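Local coordinates for DynE8 (Micromonospora chersina, PDB 4AMM), which forms the acyltransferase domain of an iterative enediyne polyketide synthase and probably transfers acyl building blocks, most likely malonyl units, to the synthase's carrier protein, at residues A[107-112]-A[140-145]; A[207-212]-A[280-285]; A[220-225]-A[234-239]; A[226-231]-A[262-267]. One frame throughout, in Å; residues are numbered along the deposited sequence.

Contact 1 of 4, residues A[107-112]-A[140-145]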
loop_
_atom_site.group_PDB
_atom_site.type_symbol
_atom_site.label_atom_id
_atom_site.label_comp_id
_atom_site.label_asym_id
_atom_site.label_seq_id
_atom_site.Cartn_x
_atom_site.Cartn_y
_atom_site.Cartn_z
ATOM N N ALA A 107 10.046 -4.620 -2.209
ATOM C CA ALA A 107 10.045 -4.226 -3.627
ATOM C C ALA A 107 10.370 -5.428 -4.509
ATOM O O ALA A 107 11.072 -6.341 -4.089
ATOM C CB ALA A 107 11.094 -3.131 -3.844
ATOM N N ALA A 108 9.824 -5.416 -5.722
ATOM C CA ALA A 108 9.992 -6.487 -6.676
ATOM C C ALA A 108 10.650 -5.980 -7.988
ATOM O O ALA A 108 9.968 -5.882 -9.010
ATOM C CB ALA A 108 8.602 -7.103 -6.997
ATOM N N PRO A 109 11.957 -5.620 -7.944
ATOM C CA PRO A 109 12.533 -4.966 -9.136
ATOM C C PRO A 109 12.667 -5.917 -10.311
ATOM O O PRO A 109 12.801 -7.096 -10.154
ATOM C CB PRO A 109 13.949 -4.552 -8.661
ATOM C CG PRO A 109 14.230 -5.557 -7.465
ATOM C CD PRO A 109 12.907 -5.585 -6.816
ATOM N N VAL A 110 12.577 -5.358 -11.500
ATOM C CA VAL A 110 12.737 -6.084 -12.734
ATOM C C VAL A 110 14.237 -6.266 -12.969
ATOM O O VAL A 110 15.054 -5.364 -12.650
ATOM C CB VAL A 110 12.056 -5.245 -13.853
ATOM C CG1 VAL A 110 12.566 -5.615 -15.238
ATOM C CG2 VAL A 110 10.540 -5.345 -13.697
ATOM N N HIS A 111 14.612 -7.430 -13.489
ATOM C CA HIS A 111 16.028 -7.802 -13.667
ATOM C C HIS A 111 16.806 -6.863 -14.613
ATOM O O HIS A 111 17.840 -6.296 -14.244
ATOM C CB HIS A 111 16.150 -9.280 -14.086
ATOM C CG HIS A 111 17.550 -9.745 -14.356
ATOM N ND1 HIS A 111 18.497 -9.910 -13.360
ATOM C CD2 HIS A 111 18.156 -10.114 -15.515
ATOM C CE1 HIS A 111 19.624 -10.351 -13.895
ATOM N NE2 HIS A 111 19.445 -10.484 -15.201
ATOM N N ALA A 112 16.304 -6.691 -15.814
ATOM C CA ALA A 112 16.985 -5.771 -16.756
ATOM C C ALA A 112 15.910 -4.873 -17.349
ATOM O O ALA A 112 15.439 -5.137 -18.460
ATOM C CB ALA A 112 17.732 -6.566 -17.867
ATOM N N GLU A 140 20.147 -5.017 -8.895
ATOM C CA GLU A 140 20.567 -5.888 -7.803
ATOM C C GLU A 140 19.322 -6.325 -7.093
ATOM O O GLU A 140 18.406 -5.517 -6.926
ATOM C CB GLU A 140 21.476 -5.173 -6.799
ATOM C CG GLU A 140 22.958 -5.453 -7.030
ATOM C CD GLU A 140 23.792 -5.160 -5.797
ATOM O OE1 GLU A 140 23.379 -5.570 -4.676
ATOM O OE2 GLU A 140 24.864 -4.522 -5.946
ATOM N N PRO A 141 19.267 -7.605 -6.686
ATOM C CA PRO A 141 18.131 -8.003 -5.837
ATOM C C PRO A 141 18.062 -7.173 -4.551
ATOM O O PRO A 141 19.091 -6.630 -4.102
ATOM C CB PRO A 141 18.466 -9.450 -5.467
ATOM C CG PRO A 141 19.341 -9.945 -6.500
ATOM C CD PRO A 141 20.205 -8.721 -6.868
ATOM N N VAL A 142 16.878 -7.115 -3.932
ATOM C CA VAL A 142 16.759 -6.562 -2.570
ATOM C C VAL A 142 17.645 -7.448 -1.589
ATOM O O VAL A 142 17.634 -8.665 -1.715
ATOM C CB VAL A 142 15.253 -6.584 -2.169
ATOM C CG1 VAL A 142 15.119 -6.095 -0.738
ATOM C CG2 VAL A 142 14.377 -5.681 -3.138
ATOM N N ASP A 143 18.417 -6.866 -0.660
ATOM C CA ASP A 143 19.118 -7.718 0.376
ATOM C C ASP A 143 18.071 -7.943 1.482
ATOM O O ASP A 143 17.827 -7.057 2.351
ATOM C CB ASP A 143 20.329 -7.021 0.982
ATOM C CG ASP A 143 20.951 -7.794 2.158
ATOM O OD1 ASP A 143 20.343 -8.718 2.739
ATOM O OD2 ASP A 143 22.113 -7.476 2.516
ATOM N N THR A 144 17.443 -9.119 1.427
ATOM C CA THR A 144 16.210 -9.319 2.174
ATOM C C THR A 144 16.448 -9.266 3.697
ATOM O O THR A 144 15.553 -8.861 4.469
ATOM C CB THR A 144 15.473 -10.608 1.685
ATOM O OG1 THR A 144 14.070 -10.515 2.027
ATOM C CG2 THR A 144 15.942 -11.855 2.353
ATOM N N ALA A 145 17.635 -9.638 4.210
ATOM C CA ALA A 145 17.872 -9.638 5.682
ATOM C C ALA A 145 17.854 -8.185 6.206
ATOM O O ALA A 145 17.554 -7.968 7.328
ATOM C CB ALA A 145 19.204 -10.309 5.999
#
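Val142 buries the most surface here, pushing one methyl group, CG2, against Ala107 and Pro109 of the loop. That methyl lies 3.5 Å from Ala107 O and 4.0 Å from Pro109 CD, and its distance to Ala107 CB is 4.2 Å. Its other methyl, CG1, stands anti to the backbone N of Val142 (chi1 177°), which leaves CG2 beside that N and pointing at the facing segment. A branched, compact side chain suits the place because a single methyl can meet a carbonyl oxygen, a methyl and a proline CD without a long, flexible arm. Pro109 CB points toward the other segment, and its ring crosses the Val142 side chain at about a right angle; Pro109 CG lies 4.2 Å from Glu140 O. Ala107 contributes mainly its carbonyl oxygen and CB, its small side chain leaving room for the valine methyl. The contact is shallow and purely van der Waals, as fits a place near the surface.

Asp143 caps the helix that begins at Thr144: Asp143 OD1 accepts a weak bond of 3.2 Å from Ala145 N. Thr144 OG1 bonds to the side chains of Gln106 and Gln148, tying this helix start to the residue just before Ala107. Pro109 and His111 bond through their backbones to Ala272 and Pro270. The Pro-Gly-Gln run that ends at Gln106 resembles the one bordering the active site in acyltransferases of this family, and the arrangement is typical of their junction between the large, parallel-sheet subdomain and the small ferredoxin-like one.

Contact 2 of 4, residues A[207-212]-A[280-285]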
loop_
_atom_site.group_PDB
_atom_site.type_symbol
_atom_site.label_atom_id
_atom_site.label_comp_id
_atom_site.label_asym_id
_atom_site.label_seq_id
_atom_site.Cartn_x
_atom_site.Cartn_y
_atom_site.Cartn_z
ATOM N N ALA A 207 18.859 -16.939 3.326
ATOM C CA ALA A 207 19.649 -18.193 3.076
ATOM C C ALA A 207 19.486 -18.624 1.634
ATOM O O ALA A 207 18.384 -18.513 1.063
ATOM C CB ALA A 207 19.179 -19.277 4.014
ATOM N N ALA A 208 20.521 -19.152 0.987
ATOM C CA ALA A 208 20.382 -19.597 -0.361
ATOM C C ALA A 208 19.413 -20.718 -0.506
ATOM O O ALA A 208 19.281 -21.574 0.410
ATOM C CB ALA A 208 21.814 -20.062 -0.834
ATOM N N THR A 209 18.705 -20.749 -1.619
ATOM C CA THR A 209 17.903 -21.897 -1.955
ATOM C C THR A 209 18.830 -23.075 -2.363
ATOM O O THR A 209 20.036 -22.842 -2.671
ATOM C CB THR A 209 16.896 -21.562 -3.069
ATOM O OG1 THR A 209 17.504 -20.952 -4.223
ATOM C CG2 THR A 209 15.786 -20.642 -2.550
ATOM N N GLU A 210 18.303 -24.271 -2.414
ATOM C CA GLU A 210 19.120 -25.459 -2.710
ATOM C C GLU A 210 19.766 -25.340 -4.074
ATOM O O GLU A 210 20.848 -25.878 -4.269
ATOM C CB GLU A 210 18.252 -26.713 -2.594
ATOM C CG GLU A 210 19.073 -28.009 -2.935
ATOM C CD GLU A 210 18.587 -28.949 -4.030
ATOM O OE1 GLU A 210 17.587 -29.688 -3.792
ATOM O OE2 GLU A 210 19.328 -29.067 -5.073
ATOM N N ALA A 211 19.091 -24.745 -5.038
ATOM C CA ALA A 211 19.685 -24.566 -6.343
ATOM C C ALA A 211 19.323 -23.178 -6.785
ATOM O O ALA A 211 18.350 -22.577 -6.220
ATOM C CB ALA A 211 19.145 -25.580 -7.325
ATOM N N PRO A 212 19.942 -22.592 -7.830
ATOM C CA PRO A 212 19.638 -21.265 -8.270
ATOM C C PRO A 212 18.152 -21.187 -8.659
ATOM O O PRO A 212 17.611 -22.049 -9.290
ATOM C CB PRO A 212 20.554 -21.042 -9.500
ATOM C CG PRO A 212 21.743 -22.000 -9.154
ATOM C CD PRO A 212 21.122 -23.184 -8.568
ATOM N N PRO A 280 7.859 -23.808 -2.727
ATOM C CA PRO A 280 8.449 -24.848 -1.867
ATOM C C PRO A 280 9.930 -24.711 -1.598
ATOM O O PRO A 280 10.385 -25.283 -0.612
ATOM C CB PRO A 280 8.144 -26.146 -2.597
ATOM C CG PRO A 280 6.824 -25.831 -3.336
ATOM C CD PRO A 280 6.965 -24.379 -3.765
ATOM N N LEU A 281 10.664 -23.993 -2.430
ATOM C CA LEU A 281 12.135 -23.817 -2.158
ATOM C C LEU A 281 12.372 -22.987 -0.938
ATOM O O LEU A 281 13.489 -22.898 -0.424
ATOM C CB LEU A 281 12.862 -23.180 -3.346
ATOM C CG LEU A 281 12.798 -24.127 -4.519
ATOM C CD1 LEU A 281 13.475 -23.482 -5.673
ATOM C CD2 LEU A 281 13.485 -25.523 -4.163
ATOM N N MET A 282 11.347 -22.335 -0.386
ATOM C CA MET A 282 11.422 -21.612 0.900
ATOM C C MET A 282 11.089 -22.480 2.116
ATOM O O MET A 282 11.161 -21.898 3.220
ATOM C CB MET A 282 10.529 -20.344 0.863
ATOM C CG MET A 282 10.812 -19.402 -0.276
ATOM S SD MET A 282 12.594 -18.891 -0.466
ATOM C CE MET A 282 12.601 -18.046 1.072
ATOM N N ALA A 283 10.898 -23.772 1.940
ATOM C CA ALA A 283 10.549 -24.579 3.131
ATOM C C ALA A 283 11.642 -24.545 4.241
ATOM O O ALA A 283 11.292 -24.465 5.399
ATOM C CB ALA A 283 10.267 -26.008 2.676
ATOM N N PRO A 284 12.929 -24.542 3.891
ATOM C CA PRO A 284 13.950 -24.442 4.963
ATOM C C PRO A 284 13.806 -23.158 5.762
ATOM O O PRO A 284 13.873 -23.113 7.085
ATOM C CB PRO A 284 15.295 -24.506 4.178
ATOM C CG PRO A 284 15.018 -25.257 3.036
ATOM C CD PRO A 284 13.579 -24.762 2.603
ATOM N N ALA A 285 13.581 -22.015 5.094
ATOM C CA ALA A 285 13.351 -20.732 5.749
ATOM C C ALA A 285 12.096 -20.727 6.617
ATOM O O ALA A 285 12.110 -20.138 7.724
ATOM C CB ALA A 285 13.272 -19.609 4.739
HETATM O O HOH W 1 15.664 -24.556 -1.167
#
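Segment 207-212 meets Leu281 and Met282 through Thr209, three residues beyond the end of helix 191-206. Ala207 comes first, its carbonyl accepting from His275 NE2. Thr209 then offers two unlike branches. Its methyl CG2 packs on Leu281, 4.0 Å from Leu281 CB and 3.9 Å from Leu281 O, and it lies 4.2 Å from Met282 SD; the Met282 chain is bent at chi2 and chi3, bringing the sulfur round although CB sets off away from Thr209. The hydroxyl, placed between backbone N and carbonyl carbon (chi1 52°), turns back to its own segment and donates to Ala211 O over 2.7 Å, 32° from the carbonyl plane; it also bonds to Ser213 OG. With an alanine here both branches go, and Ala211 O would probably lose its hydroxyl donor while a gap opened beside Leu281 CB. Glu210 adds its backbone: Glu210 N donates to a water at 2.9 Å, and that water donates to Leu281 O at 2.8 Å. Pro212 leads into strand 213-218. Leu281 and Met282 also touch Ala276 and Phe277, part of a His-Ala-Phe-His sequence of the kind associated with malonyl selectivity in polyketide acyltransferases, consistent with that preference here. Threonine's split chemistry thus implies a junction in which carbon faces the partner, the hydroxyl bonds within its own loop, which probably holds the loop's shape, and water makes the polar link between backbones.

Contact 3 of 4, residues A[220-225]-A[234-239]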
loop_
_atom_site.group_PDB
_atom_site.type_symbol
_atom_site.label_atom_id
_atom_site.label_comp_id
_atom_site.label_asym_id
_atom_site.label_seq_id
_atom_site.Cartn_x
_atom_site.Cartn_y
_atom_site.Cartn_z
ATOM N N ALA A 220 -0.731 -11.462 -17.241
ATOM C CA ALA A 220 -1.741 -12.479 -17.474
ATOM C C ALA A 220 -2.423 -12.765 -16.125
ATOM O O ALA A 220 -1.930 -12.362 -15.053
ATOM C CB ALA A 220 -1.064 -13.777 -17.988
ATOM N N ASP A 221 -3.583 -13.441 -16.199
ATOM C CA ASP A 221 -4.313 -13.815 -15.020
ATOM C C ASP A 221 -3.912 -15.152 -14.442
ATOM O O ASP A 221 -3.070 -15.863 -14.995
ATOM C CB ASP A 221 -5.828 -13.702 -15.248
ATOM C CG ASP A 221 -6.370 -14.683 -16.236
ATOM O OD1 ASP A 221 -5.859 -15.742 -16.556
ATOM O OD2 ASP A 221 -7.500 -14.399 -16.735
ATOM N N LEU A 222 -4.530 -15.519 -13.326
ATOM C CA LEU A 222 -4.121 -16.747 -12.611
ATOM C C LEU A 222 -4.304 -18.001 -13.481
ATOM O O LEU A 222 -3.391 -18.850 -13.542
ATOM C CB LEU A 222 -4.933 -16.806 -11.313
ATOM C CG LEU A 222 -4.654 -18.073 -10.458
ATOM C CD1 LEU A 222 -3.250 -18.056 -9.901
ATOM C CD2 LEU A 222 -5.600 -18.082 -9.304
ATOM N N ALA A 223 -5.426 -18.143 -14.141
ATOM C CA ALA A 223 -5.605 -19.317 -15.014
ATOM C C ALA A 223 -4.590 -19.346 -16.144
ATOM O O ALA A 223 -4.075 -20.428 -16.485
ATOM C CB ALA A 223 -6.967 -19.265 -15.658
ATOM N N ALA A 224 -4.261 -18.177 -16.745
ATOM C CA ALA A 224 -3.310 -18.225 -17.800
ATOM C C ALA A 224 -1.951 -18.594 -17.224
ATOM O O ALA A 224 -1.182 -19.337 -17.909
ATOM C CB ALA A 224 -3.275 -16.864 -18.493
ATOM N N ALA A 225 -1.597 -18.063 -16.059
ATOM C CA ALA A 225 -0.324 -18.442 -15.439
ATOM C C ALA A 225 -0.200 -19.917 -15.153
ATOM O O ALA A 225 0.836 -20.538 -15.347
ATOM C CB ALA A 225 -0.100 -17.676 -14.187
ATOM N N ALA A 234 7.494 -24.846 -12.304
ATOM C CA ALA A 234 7.266 -23.537 -11.663
ATOM C C ALA A 234 5.903 -23.495 -11.079
ATOM O O ALA A 234 4.991 -24.209 -11.522
ATOM C CB ALA A 234 7.386 -22.473 -12.759
ATOM N N VAL A 235 5.739 -22.621 -10.066
ATOM C CA VAL A 235 4.432 -22.484 -9.350
ATOM C C VAL A 235 4.083 -21.060 -9.190
ATOM O O VAL A 235 4.937 -20.135 -9.225
ATOM C CB VAL A 235 4.492 -23.162 -7.977
ATOM C CG1 VAL A 235 4.791 -24.710 -8.197
ATOM C CG2 VAL A 235 5.450 -22.501 -7.030
ATOM N N VAL A 236 2.786 -20.788 -8.955
ATOM C CA VAL A 236 2.369 -19.422 -8.668
ATOM C C VAL A 236 2.902 -18.974 -7.342
ATOM O O VAL A 236 2.757 -19.690 -6.306
ATOM C CB VAL A 236 0.835 -19.361 -8.675
ATOM C CG1 VAL A 236 0.334 -18.010 -8.268
ATOM C CG2 VAL A 236 0.287 -19.608 -10.114
ATOM N N ALA A 237 3.556 -17.811 -7.325
ATOM C CA ALA A 237 4.113 -17.221 -6.153
ATOM C C ALA A 237 3.300 -16.040 -5.693
ATOM O O ALA A 237 3.100 -15.883 -4.476
ATOM C CB ALA A 237 5.581 -16.778 -6.503
ATOM N N VAL A 238 2.829 -15.180 -6.629
ATOM C CA VAL A 238 2.150 -13.966 -6.191
ATOM C C VAL A 238 0.988 -13.776 -7.168
ATOM O O VAL A 238 1.175 -13.650 -8.377
ATOM C CB VAL A 238 3.084 -12.752 -6.271
ATOM C CG1 VAL A 238 2.321 -11.453 -5.824
ATOM C CG2 VAL A 238 4.380 -12.951 -5.467
ATOM N N ASP A 239 -0.240 -13.771 -6.661
ATOM C CA ASP A 239 -1.460 -13.500 -7.495
ATOM C C ASP A 239 -1.864 -12.087 -7.238
ATOM O O ASP A 239 -2.538 -11.763 -6.221
ATOM C CB ASP A 239 -2.584 -14.455 -7.123
ATOM C CG ASP A 239 -3.832 -14.196 -7.909
ATOM O OD1 ASP A 239 -3.822 -13.407 -8.896
ATOM O OD2 ASP A 239 -4.897 -14.748 -7.420
HETATM O O HOH W 2 -5.167 -13.412 -11.202
#
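Leu222 lays its CD1 methyl across the fork of Val236, 3.9 Å from both Val236 CG1 and Val236 CG2, the two side chains crossing at about a right angle. The other branch, Leu222 CD2, reaches Asp239 OD2 at 3.9 Å, a plain packing contact. With CG anti to its backbone N (chi1 178°), the leucine extends from the first turn of helix 222-229 down to the strand, and its forked end spans the distance between Val236 and Asp239. A leucine suits such a place, since two methyls on a long stem can cover two strand residues at once. Ala225, one turn later, also faces the sheet and touches Val245 and Leu218; its short side chain lets the helix lie close.

This is the helix-on-sheet packing of a ferredoxin-like subdomain, in which helix 222-229 follows strand 213-218 and strand 235-241 pairs with 244-250. The strand is kinked by a classic beta bulge, where Ala237 and Val238 both face Val246.

Polar groups are paired around the apolar patch. Asp221 caps the helix: Asp221 OD1 accepts from Ala224 N at 2.9 Å with an N-H...O angle of 157°, met nearly along the C-O axis. A water joins the two segments, giving a hydrogen to Asp239 OD1 at 2.7 Å and accepting weakly from Leu222 N at 3.1 Å. The carboxylate of Asp239 has its stronger partner in Arg334, a salt bridge through OD2, and the nearby start of the helix may further favour its negative charge.

Contact 4 of 4, residues A[226-231]-A[262-267]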
loop_
_atom_site.group_PDB
_atom_site.type_symbol
_atom_site.label_atom_id
_atom_site.label_comp_id
_atom_site.label_asym_id
_atom_site.label_seq_id
_atom_site.Cartn_x
_atom_site.Cartn_y
_atom_site.Cartn_z
ATOM N N ARG A 226 -1.286 -20.491 -14.628
ATOM C CA ARG A 226 -1.288 -21.913 -14.317
ATOM C C ARG A 226 -1.227 -22.738 -15.534
ATOM O O ARG A 226 -0.598 -23.802 -15.540
ATOM C CB ARG A 226 -2.548 -22.250 -13.462
ATOM C CG ARG A 226 -2.388 -21.768 -12.020
ATOM C CD ARG A 226 -2.230 -23.000 -11.056
ATOM N NE ARG A 226 -1.808 -22.619 -9.719
ATOM C CZ ARG A 226 -2.579 -22.069 -8.792
ATOM N NH1 ARG A 226 -3.889 -21.776 -9.036
ATOM N NH2 ARG A 226 -2.022 -21.779 -7.597
ATOM N N GLU A 227 -1.840 -22.298 -16.641
ATOM C CA GLU A 227 -1.652 -23.029 -17.926
ATOM C C GLU A 227 -0.198 -22.971 -18.434
ATOM O O GLU A 227 0.351 -24.012 -18.811
ATOM C CB GLU A 227 -2.600 -22.421 -18.961
ATOM C CG GLU A 227 -2.570 -23.167 -20.327
ATOM C CD GLU A 227 -3.254 -22.361 -21.432
ATOM O OE1 GLU A 227 -4.487 -22.409 -21.493
ATOM O OE2 GLU A 227 -2.556 -21.677 -22.238
ATOM N N LEU A 228 0.447 -21.809 -18.335
ATOM C CA LEU A 228 1.843 -21.705 -18.762
ATOM C C LEU A 228 2.770 -22.531 -17.877
ATOM O O LEU A 228 3.770 -23.114 -18.357
ATOM C CB LEU A 228 2.342 -20.238 -18.750
ATOM C CG LEU A 228 1.698 -19.267 -19.735
ATOM C CD1 LEU A 228 2.158 -17.806 -19.542
ATOM C CD2 LEU A 228 2.055 -19.678 -21.170
ATOM N N ALA A 229 2.475 -22.572 -16.582
ATOM C CA ALA A 229 3.336 -23.251 -15.630
ATOM C C ALA A 229 3.098 -24.765 -15.559
ATOM O O ALA A 229 3.922 -25.486 -14.961
ATOM C CB ALA A 229 3.159 -22.659 -14.226
ATOM N N ALA A 230 2.004 -25.257 -16.138
ATOM C CA ALA A 230 1.609 -26.663 -15.948
ATOM C C ALA A 230 2.657 -27.599 -16.505
ATOM O O ALA A 230 3.098 -27.426 -17.648
ATOM C CB ALA A 230 0.228 -26.918 -16.549
ATOM N N GLY A 231 3.158 -28.492 -15.667
ATOM C CA GLY A 231 4.144 -29.488 -16.074
ATOM C C GLY A 231 5.578 -28.924 -16.066
ATOM O O GLY A 231 6.535 -29.653 -16.337
ATOM N N ARG A 262 6.322 -17.011 -24.405
ATOM C CA ARG A 262 6.580 -16.456 -25.729
ATOM C C ARG A 262 5.729 -17.115 -26.807
ATOM O O ARG A 262 5.168 -16.402 -27.663
ATOM C CB ARG A 262 8.059 -16.536 -26.063
ATOM C CG ARG A 262 8.900 -15.529 -25.362
ATOM C CD ARG A 262 10.313 -15.435 -25.974
ATOM N NE ARG A 262 10.970 -16.740 -26.020
ATOM C CZ ARG A 262 11.670 -17.261 -25.024
ATOM N NH1 ARG A 262 11.827 -16.598 -23.880
ATOM N NH2 ARG A 262 12.208 -18.451 -25.175
ATOM N N HIS A 263 5.521 -18.433 -26.716
ATOM C CA HIS A 263 4.672 -19.151 -27.693
ATOM C C HIS A 263 3.208 -18.732 -27.627
ATOM O O HIS A 263 2.505 -18.618 -28.664
ATOM C CB HIS A 263 4.757 -20.658 -27.500
ATOM C CG HIS A 263 6.155 -21.208 -27.612
ATOM N ND1 HIS A 263 7.230 -20.457 -28.063
ATOM C CD2 HIS A 263 6.654 -22.444 -27.335
ATOM C CE1 HIS A 263 8.325 -21.199 -28.045
ATOM N NE2 HIS A 263 8.000 -22.414 -27.628
ATOM N N ALA A 264 2.733 -18.440 -26.425
ATOM C CA ALA A 264 1.366 -18.048 -26.195
ATOM C C ALA A 264 1.135 -16.561 -26.431
ATOM O O ALA A 264 -0.005 -16.072 -26.350
ATOM C CB ALA A 264 0.944 -18.460 -24.740
ATOM N N GLY A 265 2.207 -15.826 -26.690
ATOM C CA GLY A 265 2.118 -14.375 -26.739
ATOM C C GLY A 265 1.792 -13.643 -25.400
ATOM O O GLY A 265 1.171 -12.550 -25.363
ATOM N N ILE A 266 2.280 -14.205 -24.294
ATOM C CA ILE A 266 2.147 -13.574 -22.978
ATOM C C ILE A 266 3.497 -12.954 -22.599
ATOM O O ILE A 266 4.522 -13.676 -22.740
ATOM C CB ILE A 266 1.664 -14.610 -21.934
ATOM C CG1 ILE A 266 0.230 -14.992 -22.290
ATOM C CG2 ILE A 266 1.739 -14.043 -20.484
ATOM C CD1 ILE A 266 -0.376 -16.016 -21.350
ATOM N N GLU A 267 3.557 -11.688 -22.215
ATOM C CA GLU A 267 4.818 -11.036 -21.769
ATOM C C GLU A 267 5.279 -11.547 -20.400
ATOM O O GLU A 267 4.557 -11.455 -19.380
ATOM C CB GLU A 267 4.680 -9.507 -21.717
ATOM C CG GLU A 267 5.988 -8.769 -21.308
ATOM C CD GLU A 267 5.853 -7.272 -20.902
ATOM O OE1 GLU A 267 5.067 -6.870 -19.967
ATOM O OE2 GLU A 267 6.607 -6.488 -21.528
#
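Leu228 and Ile266 meet because Leu228 CG and Ile266 CG1 both stand anti to their carbonyl carbons, with chi1 of -66° in the leucine and -68° in the isoleucine. The isoleucine is then fully extended at chi2, 180°, so that the two side chains reach toward each other tip to tip, Leu228 CD1 lying 3.6 Å from Ile266 CD1. The same leucine methyl also leans on the isoleucine's shorter branch, 3.9 Å from Ile266 CG2. The second methyl, Leu228 CD2, turns to the neighbouring helix and packs 3.9 Å from Ala264 CB, while Ala260 and Ala261 touch the leucine from one turn back. Alanines suit that helix face because they leave room for a leucine from the opposing helix. An alanine at Leu228 lacks both methyls, and would probably open a gap between the helices and leave the tip of Ile266 without its mate. Between Ala264 and Ile266 the chain turns at Gly265, whose positive phi belongs to a Schellman motif; Gly265 N bonds back to Arg262 O at 3.2 Å. Glycine fits this backbone shape, and after the turn Ile266 CB points toward helix 222-229. Helices 222-229 and 251-264 thus lie next to each other on one face of the ferredoxin-like sheet, with Ile266 packing against helix 222-229 just before edge strand 268-270; Glu267 and Arg219 are joined by a backbone hydrogen bond.

How the contacts relate
From the N terminus, contact 1 closes first, bringing the loop after strand 99-103 back to the start of helix 144-165, and it is finished before the others begin. Contact 2 then spans the largest loop: it joins the chain's exit from helix 191-206 to its return at helix 283-294, enclosing the ferredoxin-like subdomain. Contacts 3 and 4 both fall within that span and cross each other, since 226-231 falls between the two segments of contact 3 while its partner 262-267 lies beyond them. They share helix 222-229, their centres about 10 Å apart; contact 3 joins it to strand 235-241, contact 4 to helix 251-264. Pro280 of contact 2 also touches Val235 of contact 3.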